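Local coordinates for folylpolyglutamate synthase (FolC) (Helicobacter pylori, PDB 6K8C), which probably adds glutamate to dihydropteroate and, in successive ATP-dependent steps, to reduced folates, making dihydrofolate and folylpolyglutamates, at residues S279-I284 with E371-Y376; K307-Y312 with V330-L335; V323-K328 with E355-E360; L337-E342 with S378-N383. All coordinates share one frame; numbering follows the deposited sequence.

In the fold
All four contacts lie in the C-terminal part of the chain, built round a mixed six-strand sheet of the Mur ligase glutamate ligase domain. Contacts 1 and 2 are parallel strand pairs in it, centres about 10 Å apart, joined by the neighbouring strands 373-376 and 308-312. Contact 3, its centre about 9 Å from that of contact 2, packs the ends of helices 320-327 and 347-357. Contact 4, its centre about 16 Å from that of contact 1, sets the loop after strand 331-336 against helix 379-390. Contact 1 closes a chain loop that holds contacts 2 and 3 and ties early to late strands; contact 4 opens after contact 2 closes and ends beyond strand 373-376.

Contact 1: residues S279-I284 with E371-Y376; sequences SPNILI and ENYLVY
Asn281 meets the start of the other strand through both its side chain and its backbone. Its CB sits 3.3 Å from Asn372 OD1 and equally near Glu371 O. With chi1 at 71°, CG falls between the backbone N and the carbonyl carbon, which puts CG 3.6 Å from Glu371 O. At the tip the two amide atoms part company: ND2 donates to Glu371 O (3.0 Å), arriving almost in line with that carbonyl, while OD1 accepts from Ser279 OG (2.7 Å) in the carbonyl plane. The two bonds together fix which way round the amide lies. The backbone of Asn281 then opens the parallel ladder between strands 282-285 and 373-376, its O accepting from Tyr373 N through a bent bond. Further on the ladder straightens: Leu283 N donates to Tyr373 O, and Val375 N reaches Leu283 O at 2.7 Å with an N-H...O angle of 172°. On one face Ile282 and Ile284 run beside Val375, and helix 379-390 covers the two isoleucines. On the other, Leu283 CD2 meets Leu374 CD1 at 3.9 Å beneath helix 290-303. The chemistry therefore changes along the pair, from hydrogen bonds of a side-chain carboxamide at the partly exposed turn to backbone bonds between two apolar layers, which implies that the asparagine side chain extends the pairing one step ahead of the first backbone rung.

Contact 2: residues K307-Y312 with V330-L335; sequences KIILIY and VIKKVL
Ile331 packs its CD1 against Ile308 CG1 at 3.7 Å and its CG2 against Leu310 CB at 3.9 Å, so one side chain spans two residues of the facing strand. Ile308 carries CG1 between its backbone N and carbonyl carbon (chi1 71°), and from there the branch meets that methyl. On the opposite face of the sheet Ile309 sets CG2 on Leu335 CG, at 3.7 Å, in a second close apolar patch. Phe364 covers Ile311 and Leu335 on this face, while Leu324 of helix 320-327 lies over Leu310 on the other. These are the two strands of a beta-alpha-beta unit, strand 308-312, helix 320-327, strand 331-336, and accordingly run parallel. Ile308 N donates to Val330 O and Lys332 N to Ile308 O; at Lys332 the chain turns a corner and the pairing skips a residue, resuming where Leu310 N donates to Lys333 O. Leu335 N then closes on Leu310 O at 2.6 Å, and Tyr312 N ends the run on Leu335 O. The solvent side begins at the corner. Lys307 and Lys332 lie alongside at their CB atoms, 4.0 Å apart, before their extended chains separate. Lys307 NZ reaches a water 3.0 Å away that donates onward to Ile331 O. A second water donates to Lys307 O and is only weakly held by Lys332 NZ, whose stronger partner is Glu371 in a salt bridge.

Contact 3: residues V323-K328 with E355-E360; sequences VLEILK and ETLGLE
Leu357 pushes its two methyls into the side of helix 320-327: CD1 lies 3.6 Å from Leu324 CB, and CD2 3.8 Å from Glu325 CB. Its chi1 of -76° swings CG beside the backbone N, and from there the fork straddles the two successive residues. Glu325 crosses this leucine at about a right angle, offering only the aliphatic base of an extended chain. Lys328 is stretched as well, every torsion from chi1 (-178°) outward close to 180°, which carries NZ the whole way across to the end of helix 347-357. On the way its CG rests against Leu359 CD2 at 3.7 Å, the two side chains sliding past each other in opposite directions. NZ then donates to Leu357 O; the modelled 2.4 Å is very short, and the exact length is doubtful. That carbonyl belongs to the last turn of the helix, which Gly358, with positive phi, ends in a Schellman motif. Leu350, Ile353 and Leu354 of the same helix add to the packing round Leu324. If the lysine bond is real, its ammonium would probably be favoured by the C-terminal end of the helix; the leucine contacts are the firmer part of the joint.

Contact 4: residues L337-E342 with S378-N383; sequences LELHEE and SFLVAN
Leu339 and Leu380 meet tip to tip where the loop after strand 331-336 crosses the first turn of helix 379-390, in the C-terminal domain of this Mur ligase relative. Leu339 CD1 lies 3.7 Å from Leu380 CG and also touches Val381 CG2, at 3.6 Å; toward the valine it comes at about a right angle, so one methyl fills the angle between two neighbouring helix residues. Beside it Glu341, bent at chi2 (71°), brings OE2 to 3.8 Å from Leu380 CD1. Leu337 slides past Val381 in the opposite direction, its CD2 4.0 Å from CG1 of the valine. One shell further out, Leu337 O accepts from Asn313 ND2 and its backbone pairs with Tyr312, which ties the loop to the sheet, while Phe364 and Phe385 pack on the Leu337 side chain. The helix start is set by its N-cap, Ser378, whose OG accepts from Val381 N at 2.9 Å.

Contact 1: residues S279-I284 with E371-Y376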
loop_
_atom_site.group_PDB
_atom_site.type_symbol
_atom_site.label_atom_id
_atom_site.label_comp_id
_atom_site.label_asym_id
_atom_site.label_seq_id
_atom_site.Cartn_x
_atom_site.Cartn_y
_atom_site.Cartn_z
ATOM N N SER A 279 4.659 10.824 -17.496
ATOM C CA SER A 279 4.936 11.742 -18.589
ATOM C C SER A 279 3.978 11.392 -19.710
ATOM O O SER A 279 3.223 10.415 -19.603
ATOM C CB SER A 279 6.399 11.637 -19.037
ATOM O OG SER A 279 6.626 10.439 -19.752
ATOM N N PRO A 280 3.945 12.181 -20.790
ATOM C CA PRO A 280 3.053 11.818 -21.904
ATOM C C PRO A 280 3.277 10.410 -22.439
ATOM O O PRO A 280 2.339 9.813 -22.982
ATOM C CB PRO A 280 3.367 12.876 -22.967
ATOM C CG PRO A 280 3.820 14.053 -22.191
ATOM C CD PRO A 280 4.534 13.523 -20.982
ATOM N N ASN A 281 4.482 9.856 -22.297
ATOM C CA ASN A 281 4.806 8.561 -22.887
ATOM C C ASN A 281 5.212 7.508 -21.861
ATOM O O ASN A 281 5.722 6.452 -22.252
ATOM C CB ASN A 281 5.920 8.717 -23.931
ATOM C CG ASN A 281 7.268 9.034 -23.309
ATOM O OD1 ASN A 281 7.341 9.635 -22.240
ATOM N ND2 ASN A 281 8.345 8.631 -23.979
ATOM N N ILE A 282 5.010 7.749 -20.566
ATOM C CA ILE A 282 5.376 6.773 -19.543
ATOM C C ILE A 282 4.200 6.593 -18.587
ATOM O O ILE A 282 3.818 7.532 -17.876
ATOM C CB ILE A 282 6.645 7.168 -18.779
ATOM C CG1 ILE A 282 7.835 7.276 -19.735
ATOM C CG2 ILE A 282 6.966 6.133 -17.706
ATOM C CD1 ILE A 282 9.065 7.868 -19.082
ATOM N N LEU A 283 3.627 5.395 -18.580
ATOM C CA LEU A 283 2.643 4.972 -17.598
ATOM C C LEU A 283 3.344 4.096 -16.565
ATOM O O LEU A 283 4.154 3.235 -16.921
ATOM C CB LEU A 283 1.504 4.210 -18.292
ATOM C CG LEU A 283 0.292 3.707 -17.504
ATOM C CD1 LEU A 283 -0.555 4.870 -16.992
ATOM C CD2 LEU A 283 -0.534 2.790 -18.393
ATOM N N ILE A 284 3.048 4.327 -15.284
ATOM C CA ILE A 284 3.728 3.651 -14.184
ATOM C C ILE A 284 2.689 3.000 -13.278
ATOM O O ILE A 284 1.669 3.614 -12.948
ATOM C CB ILE A 284 4.609 4.626 -13.373
ATOM C CG1 ILE A 284 5.833 5.044 -14.185
ATOM C CG2 ILE A 284 5.052 3.989 -12.066
ATOM C CD1 ILE A 284 6.942 5.654 -13.342
ATOM N N GLU A 371 8.641 6.636 -28.323
ATOM C CA GLU A 371 7.965 5.405 -27.940
ATOM C C GLU A 371 7.175 5.618 -26.655
ATOM O O GLU A 371 7.430 6.553 -25.892
ATOM C CB GLU A 371 8.968 4.256 -27.752
ATOM C CG GLU A 371 9.827 3.966 -28.980
ATOM C CD GLU A 371 9.125 3.088 -30.001
ATOM O OE1 GLU A 371 7.932 2.766 -29.807
ATOM O OE2 GLU A 371 9.771 2.714 -31.004
ATOM N N ASN A 372 6.202 4.736 -26.426
ATOM C CA ASN A 372 5.382 4.753 -25.224
ATOM C C ASN A 372 5.675 3.520 -24.377
ATOM O O ASN A 372 6.017 2.455 -24.901
ATOM C CB ASN A 372 3.895 4.811 -25.572
ATOM C CG ASN A 372 3.546 6.028 -26.406
ATOM O OD1 ASN A 372 3.932 7.148 -26.074
ATOM N ND2 ASN A 372 2.810 5.815 -27.490
ATOM N N TYR A 373 5.540 3.670 -23.059
ATOM C CA TYR A 373 6.005 2.651 -22.128
ATOM C C TYR A 373 5.026 2.469 -20.980
ATOM O O TYR A 373 4.430 3.439 -20.504
ATOM C CB TYR A 373 7.374 3.012 -21.540
ATOM C CG TYR A 373 8.460 3.206 -22.566
ATOM C CD1 TYR A 373 8.682 4.451 -23.140
ATOM C CD2 TYR A 373 9.277 2.148 -22.953
ATOM C CE1 TYR A 373 9.680 4.641 -24.079
ATOM C CE2 TYR A 373 10.285 2.328 -23.897
ATOM C CZ TYR A 373 10.480 3.581 -24.454
ATOM O OH TYR A 373 11.470 3.786 -25.390
ATOM N N LEU A 374 4.883 1.221 -20.535
ATOM C CA LEU A 374 4.314 0.897 -19.234
ATOM C C LEU A 374 5.423 0.334 -18.357
ATOM O O LEU A 374 6.102 -0.622 -18.748
ATOM C CB LEU A 374 3.164 -0.117 -19.346
ATOM C CG LEU A 374 2.677 -0.729 -18.019
ATOM C CD1 LEU A 374 2.151 0.343 -17.074
ATOM C CD2 LEU A 374 1.610 -1.809 -18.252
ATOM N N VAL A 375 5.621 0.946 -17.191
ATOM C CA VAL A 375 6.541 0.454 -16.173
ATOM C C VAL A 375 5.703 -0.269 -15.127
ATOM O O VAL A 375 4.791 0.324 -14.541
ATOM C CB VAL A 375 7.351 1.604 -15.549
ATOM C CG1 VAL A 375 8.200 1.101 -14.385
ATOM C CG2 VAL A 375 8.214 2.281 -16.613
ATOM N N TYR A 376 5.996 -1.547 -14.894
ATOM C CA TYR A 376 5.068 -2.404 -14.172
ATOM C C TYR A 376 5.816 -3.519 -13.456
ATOM O O TYR A 376 6.780 -4.079 -13.984
ATOM C CB TYR A 376 4.045 -2.999 -15.146
ATOM C CG TYR A 376 2.952 -3.843 -14.544
ATOM C CD1 TYR A 376 2.076 -3.326 -13.601
ATOM C CD2 TYR A 376 2.760 -5.153 -14.964
ATOM C CE1 TYR A 376 1.051 -4.106 -13.072
ATOM C CE2 TYR A 376 1.747 -5.935 -14.439
ATOM C CZ TYR A 376 0.893 -5.407 -13.498
ATOM O OH TYR A 376 -0.126 -6.190 -12.985
#

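Contact 2: residues K307-Y312 with V330-L335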
loop_
_atom_site.group_PDB
_atom_site.type_symbol
_atom_site.label_atom_id
_atom_site.label_comp_id
_atom_site.label_asym_id
_atom_site.label_seq_id
_atom_site.Cartn_x
_atom_site.Cartn_y
_atom_site.Cartn_z
ATOM N N LYS A 307 0.126 -0.521 -29.697
ATOM C CA LYS A 307 1.012 -1.381 -28.925
ATOM C C LYS A 307 2.178 -0.562 -28.387
ATOM O O LYS A 307 2.717 0.305 -29.079
ATOM C CB LYS A 307 1.530 -2.538 -29.780
ATOM C CG LYS A 307 0.489 -3.608 -30.104
ATOM C CD LYS A 307 1.163 -4.930 -30.477
ATOM C CE LYS A 307 0.188 -5.888 -31.151
ATOM N NZ LYS A 307 0.873 -7.128 -31.619
ATOM N N ILE A 308 2.564 -0.828 -27.140
ATOM C CA ILE A 308 3.621 -0.076 -26.482
ATOM C C ILE A 308 4.672 -1.046 -25.956
ATOM O O ILE A 308 4.569 -2.260 -26.121
ATOM C CB ILE A 308 3.086 0.824 -25.347
ATOM C CG1 ILE A 308 2.644 -0.016 -24.144
ATOM C CG2 ILE A 308 1.941 1.692 -25.844
ATOM C CD1 ILE A 308 2.233 0.833 -22.956
ATOM N N ILE A 309 5.692 -0.486 -25.317
ATOM C CA ILE A 309 6.795 -1.251 -24.749
ATOM C C ILE A 309 6.559 -1.422 -23.257
ATOM O O ILE A 309 6.156 -0.478 -22.567
ATOM C CB ILE A 309 8.138 -0.547 -25.026
ATOM C CG1 ILE A 309 8.354 -0.399 -26.537
ATOM C CG2 ILE A 309 9.294 -1.294 -24.375
ATOM C CD1 ILE A 309 9.668 0.279 -26.904
ATOM N N LEU A 310 6.813 -2.624 -22.750
ATOM C CA LEU A 310 6.690 -2.910 -21.327
ATOM C C LEU A 310 8.067 -2.895 -20.672
ATOM O O LEU A 310 8.984 -3.583 -21.132
ATOM C CB LEU A 310 6.016 -4.267 -21.104
ATOM C CG LEU A 310 5.768 -4.649 -19.644
ATOM C CD1 LEU A 310 4.720 -3.734 -19.022
ATOM C CD2 LEU A 310 5.331 -6.104 -19.540
ATOM N N ILE A 311 8.207 -2.113 -19.604
ATOM C CA ILE A 311 9.399 -2.119 -18.760
ATOM C C ILE A 311 9.040 -2.883 -17.493
ATOM O O ILE A 311 8.137 -2.476 -16.752
ATOM C CB ILE A 311 9.874 -0.689 -18.446
ATOM C CG1 ILE A 311 10.330 0.001 -19.731
ATOM C CG2 ILE A 311 11.010 -0.700 -17.426
ATOM C CD1 ILE A 311 10.395 1.520 -19.629
ATOM N N TYR A 312 9.730 -3.995 -17.242
ATOM C CA TYR A 312 9.144 -5.029 -16.402
ATOM C C TYR A 312 10.201 -5.825 -15.649
ATOM O O TYR A 312 11.265 -6.144 -16.188
ATOM C CB TYR A 312 8.302 -5.985 -17.267
ATOM C CG TYR A 312 7.694 -7.160 -16.530
ATOM C CD1 TYR A 312 6.460 -7.046 -15.898
ATOM C CD2 TYR A 312 8.345 -8.387 -16.478
ATOM C CE1 TYR A 312 5.895 -8.122 -15.226
ATOM C CE2 TYR A 312 7.792 -9.464 -15.808
ATOM C CZ TYR A 312 6.566 -9.327 -15.185
ATOM O OH TYR A 312 6.010 -10.396 -14.517
ATOM N N VAL A 330 -1.294 -5.850 -26.116
ATOM C CA VAL A 330 -0.999 -4.432 -26.290
ATOM C C VAL A 330 0.490 -4.133 -26.153
ATOM O O VAL A 330 0.872 -2.964 -26.054
ATOM C CB VAL A 330 -1.813 -3.555 -25.315
ATOM C CG1 VAL A 330 -3.305 -3.659 -25.601
ATOM C CG2 VAL A 330 -1.511 -3.926 -23.870
ATOM N N ILE A 331 1.339 -5.159 -26.145
ATOM C CA ILE A 331 2.768 -5.002 -25.891
ATOM C C ILE A 331 3.536 -5.530 -27.095
ATOM O O ILE A 331 3.363 -6.690 -27.488
ATOM C CB ILE A 331 3.208 -5.727 -24.611
ATOM C CG1 ILE A 331 2.531 -5.102 -23.388
ATOM C CG2 ILE A 331 4.730 -5.658 -24.467
ATOM C CD1 ILE A 331 2.835 -3.613 -23.215
ATOM N N LYS A 332 4.394 -4.687 -27.669
ATOM C CA LYS A 332 5.216 -5.093 -28.800
ATOM C C LYS A 332 6.618 -5.520 -28.400
ATOM O O LYS A 332 7.285 -6.207 -29.179
ATOM C CB LYS A 332 5.310 -3.961 -29.831
ATOM C CG LYS A 332 6.069 -2.724 -29.350
ATOM C CD LYS A 332 5.952 -1.602 -30.368
ATOM C CE LYS A 332 6.707 -0.356 -29.922
ATOM N NZ LYS A 332 6.609 0.712 -30.957
ATOM N N LYS A 333 7.076 -5.143 -27.209
ATOM C CA LYS A 333 8.406 -5.517 -26.759
ATOM C C LYS A 333 8.466 -5.357 -25.249
ATOM O O LYS A 333 7.813 -4.478 -24.682
ATOM C CB LYS A 333 9.491 -4.666 -27.436
ATOM C CG LYS A 333 10.908 -5.185 -27.233
ATOM C CD LYS A 333 11.915 -4.416 -28.079
ATOM C CE LYS A 333 13.312 -5.005 -27.944
ATOM N NZ LYS A 333 14.370 -4.030 -28.332
ATOM N N VAL A 334 9.247 -6.220 -24.606
ATOM C CA VAL A 334 9.481 -6.158 -23.168
ATOM C C VAL A 334 10.931 -5.771 -22.934
ATOM O O VAL A 334 11.845 -6.424 -23.451
ATOM C CB VAL A 334 9.161 -7.492 -22.476
ATOM C CG1 VAL A 334 9.418 -7.383 -20.973
ATOM C CG2 VAL A 334 7.715 -7.915 -22.751
ATOM N N LEU A 335 11.145 -4.715 -22.156
ATOM C CA LEU A 335 12.477 -4.350 -21.691
ATOM C C LEU A 335 12.585 -4.757 -20.228
ATOM O O LEU A 335 11.896 -4.196 -19.369
ATOM C CB LEU A 335 12.737 -2.857 -21.878
ATOM C CG LEU A 335 12.702 -2.355 -23.327
ATOM C CD1 LEU A 335 12.941 -0.850 -23.388
ATOM C CD2 LEU A 335 13.711 -3.102 -24.193
HETATM O O HOH W 1 3.300 1.147 -31.608
HETATM O O HOH W 2 1.839 -8.535 -29.197
#

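Contact 3: residues V323-K328 with E355-E360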
loop_
_atom_site.group_PDB
_atom_site.type_symbol
_atom_site.label_atom_id
_atom_site.label_comp_id
_atom_site.label_asym_id
_atom_site.label_seq_id
_atom_site.Cartn_x
_atom_site.Cartn_y
_atom_site.Cartn_z
ATOM N N VAL A 323 0.396 -12.776 -16.168
ATOM C CA VAL A 323 0.372 -11.319 -16.271
ATOM C C VAL A 323 0.871 -10.875 -17.640
ATOM O O VAL A 323 0.255 -10.032 -18.304
ATOM C CB VAL A 323 1.193 -10.700 -15.127
ATOM C CG1 VAL A 323 1.671 -9.308 -15.496
ATOM C CG2 VAL A 323 0.366 -10.686 -13.847
ATOM N N LEU A 324 1.983 -11.457 -18.098
ATOM C CA LEU A 324 2.514 -11.106 -19.410
ATOM C C LEU A 324 1.599 -11.584 -20.531
ATOM O O LEU A 324 1.494 -10.927 -21.575
ATOM C CB LEU A 324 3.919 -11.685 -19.575
ATOM C CG LEU A 324 4.950 -11.096 -18.603
ATOM C CD1 LEU A 324 6.194 -11.964 -18.529
ATOM C CD2 LEU A 324 5.304 -9.675 -19.014
ATOM N N GLU A 325 0.941 -12.734 -20.348
ATOM C CA GLU A 325 -0.020 -13.192 -21.346
ATOM C C GLU A 325 -1.191 -12.223 -21.463
ATOM O O GLU A 325 -1.676 -11.950 -22.569
ATOM C CB GLU A 325 -0.514 -14.595 -20.995
ATOM C CG GLU A 325 -1.410 -15.205 -22.056
ATOM C CD GLU A 325 -2.009 -16.530 -21.622
ATOM O OE1 GLU A 325 -2.744 -16.557 -20.608
ATOM O OE2 GLU A 325 -1.741 -17.547 -22.295
ATOM N N ILE A 326 -1.653 -11.688 -20.334
ATOM C CA ILE A 326 -2.742 -10.713 -20.357
ATOM C C ILE A 326 -2.308 -9.436 -21.069
ATOM O O ILE A 326 -3.072 -8.849 -21.849
ATOM C CB ILE A 326 -3.226 -10.436 -18.920
ATOM C CG1 ILE A 326 -4.040 -11.628 -18.399
ATOM C CG2 ILE A 326 -4.032 -9.141 -18.850
ATOM C CD1 ILE A 326 -4.084 -11.718 -16.885
ATOM N N LEU A 327 -1.071 -8.993 -20.831
ATOM C CA LEU A 327 -0.614 -7.735 -21.408
ATOM C C LEU A 327 -0.185 -7.879 -22.861
ATOM O O LEU A 327 -0.232 -6.896 -23.608
ATOM C CB LEU A 327 0.544 -7.161 -20.586
ATOM C CG LEU A 327 0.147 -6.636 -19.205
ATOM C CD1 LEU A 327 1.368 -6.444 -18.314
ATOM C CD2 LEU A 327 -0.622 -5.336 -19.364
ATOM N N LYS A 328 0.222 -9.079 -23.280
ATOM C CA LYS A 328 0.772 -9.266 -24.622
ATOM C C LYS A 328 -0.035 -8.619 -25.747
ATOM O O LYS A 328 0.587 -8.045 -26.656
ATOM C CB LYS A 328 0.944 -10.767 -24.913
ATOM C CG LYS A 328 1.549 -11.026 -26.285
ATOM C CD LYS A 328 1.702 -12.504 -26.585
ATOM C CE LYS A 328 2.194 -12.697 -28.012
ATOM N NZ LYS A 328 2.214 -14.136 -28.380
ATOM N N GLU A 355 9.873 -16.063 -24.088
ATOM C CA GLU A 355 10.020 -16.844 -25.312
ATOM C C GLU A 355 8.819 -17.760 -25.527
ATOM O O GLU A 355 8.324 -17.884 -26.651
ATOM C CB GLU A 355 11.326 -17.638 -25.273
ATOM C CG GLU A 355 12.538 -16.819 -25.709
ATOM C CD GLU A 355 13.847 -17.346 -25.146
ATOM O OE1 GLU A 355 13.929 -18.557 -24.850
ATOM O OE2 GLU A 355 14.799 -16.546 -25.000
ATOM N N THR A 356 8.326 -18.395 -24.461
ATOM C CA THR A 356 7.097 -19.177 -24.575
ATOM C C THR A 356 5.951 -18.320 -25.098
ATOM O O THR A 356 5.140 -18.777 -25.912
ATOM C CB THR A 356 6.723 -19.783 -23.219
ATOM O OG1 THR A 356 7.731 -20.713 -22.807
ATOM C CG2 THR A 356 5.375 -20.494 -23.297
ATOM N N LEU A 357 5.881 -17.063 -24.659
ATOM C CA LEU A 357 4.779 -16.192 -25.041
ATOM C C LEU A 357 4.966 -15.547 -26.408
ATOM O O LEU A 357 4.007 -14.985 -26.944
ATOM C CB LEU A 357 4.590 -15.117 -23.969
ATOM C CG LEU A 357 3.909 -15.666 -22.715
ATOM C CD1 LEU A 357 4.023 -14.696 -21.557
ATOM C CD2 LEU A 357 2.443 -16.006 -23.002
ATOM N N GLY A 358 6.158 -15.620 -26.992
ATOM C CA GLY A 358 6.395 -14.955 -28.258
ATOM C C GLY A 358 6.590 -13.456 -28.160
ATOM O O GLY A 358 6.268 -12.733 -29.107
ATOM N N LEU A 359 7.108 -12.967 -27.039
ATOM C CA LEU A 359 7.343 -11.543 -26.837
ATOM C C LEU A 359 8.818 -11.241 -27.070
ATOM O O LEU A 359 9.682 -11.822 -26.404
ATOM C CB LEU A 359 6.935 -11.116 -25.428
ATOM C CG LEU A 359 5.448 -10.917 -25.129
ATOM C CD1 LEU A 359 5.203 -10.924 -23.620
ATOM C CD2 LEU A 359 4.944 -9.622 -25.754
ATOM N N GLU A 360 9.103 -10.344 -28.013
ATOM C CA GLU A 360 10.459 -9.832 -28.154
ATOM C C GLU A 360 10.888 -9.156 -26.862
ATOM O O GLU A 360 10.080 -8.538 -26.162
ATOM C CB GLU A 360 10.554 -8.832 -29.309
ATOM C CG GLU A 360 9.740 -9.187 -30.534
ATOM C CD GLU A 360 10.414 -10.235 -31.393
ATOM O OE1 GLU A 360 11.616 -10.499 -31.174
ATOM O OE2 GLU A 360 9.745 -10.790 -32.290
#

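Contact 4: residues L337-E342 with S378-N383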
loop_
_atom_site.group_PDB
_atom_site.type_symbol
_atom_site.label_atom_id
_atom_site.label_comp_id
_atom_site.label_asym_id
_atom_site.label_seq_id
_atom_site.Cartn_x
_atom_site.Cartn_y
_atom_site.Cartn_z
ATOM N N LEU A 337 13.841 -4.766 -16.649
ATOM C CA LEU A 337 14.538 -3.854 -15.740
ATOM C C LEU A 337 15.377 -4.690 -14.784
ATOM O O LEU A 337 14.895 -5.179 -13.759
ATOM C CB LEU A 337 13.554 -2.962 -14.991
ATOM C CG LEU A 337 14.179 -1.782 -14.239
ATOM C CD1 LEU A 337 14.865 -0.844 -15.197
ATOM C CD2 LEU A 337 13.138 -1.035 -13.418
ATOM N N GLU A 338 16.653 -4.851 -15.132
ATOM C CA GLU A 338 17.593 -5.628 -14.334
ATOM C C GLU A 338 17.546 -5.214 -12.870
ATOM O O GLU A 338 17.733 -4.039 -12.538
ATOM C CB GLU A 338 19.006 -5.438 -14.887
ATOM C CG GLU A 338 19.982 -6.539 -14.517
ATOM C CD GLU A 338 20.857 -6.931 -15.686
ATOM O OE1 GLU A 338 21.557 -6.042 -16.215
ATOM O OE2 GLU A 338 20.852 -8.118 -16.073
ATOM N N LEU A 339 17.264 -6.183 -11.999
ATOM C CA LEU A 339 17.275 -5.988 -10.557
ATOM C C LEU A 339 17.981 -7.172 -9.921
ATOM O O LEU A 339 17.718 -8.324 -10.281
ATOM C CB LEU A 339 15.858 -5.859 -9.981
ATOM C CG LEU A 339 15.118 -4.544 -10.221
ATOM C CD1 LEU A 339 13.623 -4.757 -10.072
ATOM C CD2 LEU A 339 15.609 -3.465 -9.276
ATOM N N HIS A 340 18.874 -6.887 -8.976
ATOM C CA HIS A 340 19.669 -7.917 -8.322
ATOM C C HIS A 340 19.199 -8.213 -6.907
ATOM O O HIS A 340 19.783 -9.073 -6.240
ATOM C CB HIS A 340 21.144 -7.508 -8.320
ATOM C CG HIS A 340 21.737 -7.433 -9.692
ATOM N ND1 HIS A 340 22.234 -8.537 -10.350
ATOM C CD2 HIS A 340 21.886 -6.389 -10.543
ATOM C CE1 HIS A 340 22.676 -8.175 -11.542
ATOM N NE2 HIS A 340 22.477 -6.877 -11.683
ATOM N N GLU A 341 18.162 -7.524 -6.440
ATOM C CA GLU A 341 17.534 -7.871 -5.176
ATOM C C GLU A 341 17.077 -9.325 -5.217
ATOM O O GLU A 341 16.746 -9.866 -6.275
ATOM C CB GLU A 341 16.368 -6.919 -4.899
ATOM C CG GLU A 341 16.792 -5.485 -4.535
ATOM C CD GLU A 341 17.375 -4.681 -5.704
ATOM O OE1 GLU A 341 17.797 -5.278 -6.719
ATOM O OE2 GLU A 341 17.418 -3.435 -5.601
ATOM N N GLU A 342 17.067 -9.964 -4.048
ATOM C CA GLU A 342 17.218 -11.415 -4.025
ATOM C C GLU A 342 15.948 -12.163 -4.419
ATOM O O GLU A 342 16.025 -13.165 -5.138
ATOM C CB GLU A 342 17.711 -11.862 -2.651
ATOM C CG GLU A 342 19.229 -11.952 -2.592
ATOM C CD GLU A 342 19.759 -13.213 -3.248
ATOM O OE1 GLU A 342 20.894 -13.183 -3.772
ATOM O OE2 GLU A 342 19.043 -14.237 -3.233
ATOM N N SER A 378 6.184 -3.956 -9.515
ATOM C CA SER A 378 6.373 -3.862 -8.072
ATOM C C SER A 378 6.639 -2.407 -7.725
ATOM O O SER A 378 6.878 -1.573 -8.602
ATOM C CB SER A 378 7.540 -4.724 -7.586
ATOM O OG SER A 378 8.707 -4.507 -8.373
ATOM N N PHE A 379 6.577 -2.110 -6.424
ATOM C CA PHE A 379 7.108 -0.841 -5.943
ATOM C C PHE A 379 8.575 -0.717 -6.316
ATOM O O PHE A 379 9.047 0.358 -6.704
ATOM C CB PHE A 379 6.940 -0.727 -4.422
ATOM C CG PHE A 379 5.603 -0.185 -3.981
ATOM C CD1 PHE A 379 4.511 -1.027 -3.861
ATOM C CD2 PHE A 379 5.447 1.156 -3.665
ATOM C CE1 PHE A 379 3.287 -0.548 -3.444
ATOM C CE2 PHE A 379 4.216 1.647 -3.244
ATOM C CZ PHE A 379 3.134 0.787 -3.137
ATOM N N LEU A 380 9.308 -1.827 -6.229
ATOM C CA LEU A 380 10.738 -1.808 -6.513
ATOM C C LEU A 380 11.007 -1.455 -7.970
ATOM O O LEU A 380 11.855 -0.605 -8.268
ATOM C CB LEU A 380 11.358 -3.164 -6.163
ATOM C CG LEU A 380 12.761 -3.476 -6.687
ATOM C CD1 LEU A 380 13.780 -2.497 -6.121
ATOM C CD2 LEU A 380 13.151 -4.910 -6.351
ATOM N N VAL A 381 10.287 -2.096 -8.892
ATOM C CA VAL A 381 10.488 -1.825 -10.313
ATOM C C VAL A 381 10.205 -0.360 -10.623
ATOM O O VAL A 381 10.967 0.296 -11.344
ATOM C CB VAL A 381 9.612 -2.761 -11.166
ATOM C CG1 VAL A 381 9.441 -2.201 -12.568
ATOM C CG2 VAL A 381 10.219 -4.152 -11.220
ATOM N N ALA A 382 9.116 0.181 -10.071
ATOM C CA ALA A 382 8.750 1.560 -10.380
ATOM C C ALA A 382 9.732 2.542 -9.760
ATOM O O ALA A 382 10.123 3.525 -10.400
ATOM C CB ALA A 382 7.331 1.850 -9.897
ATOM N N ASN A 383 10.139 2.295 -8.513
ATOM C CA ASN A 383 11.051 3.223 -7.850
ATOM C C ASN A 383 12.447 3.160 -8.463
ATOM O O ASN A 383 13.114 4.192 -8.604
ATOM C CB ASN A 383 11.101 2.933 -6.351
ATOM C CG ASN A 383 12.159 3.748 -5.638
ATOM O OD1 ASN A 383 13.266 3.269 -5.394
ATOM N ND2 ASN A 383 11.829 4.994 -5.313
#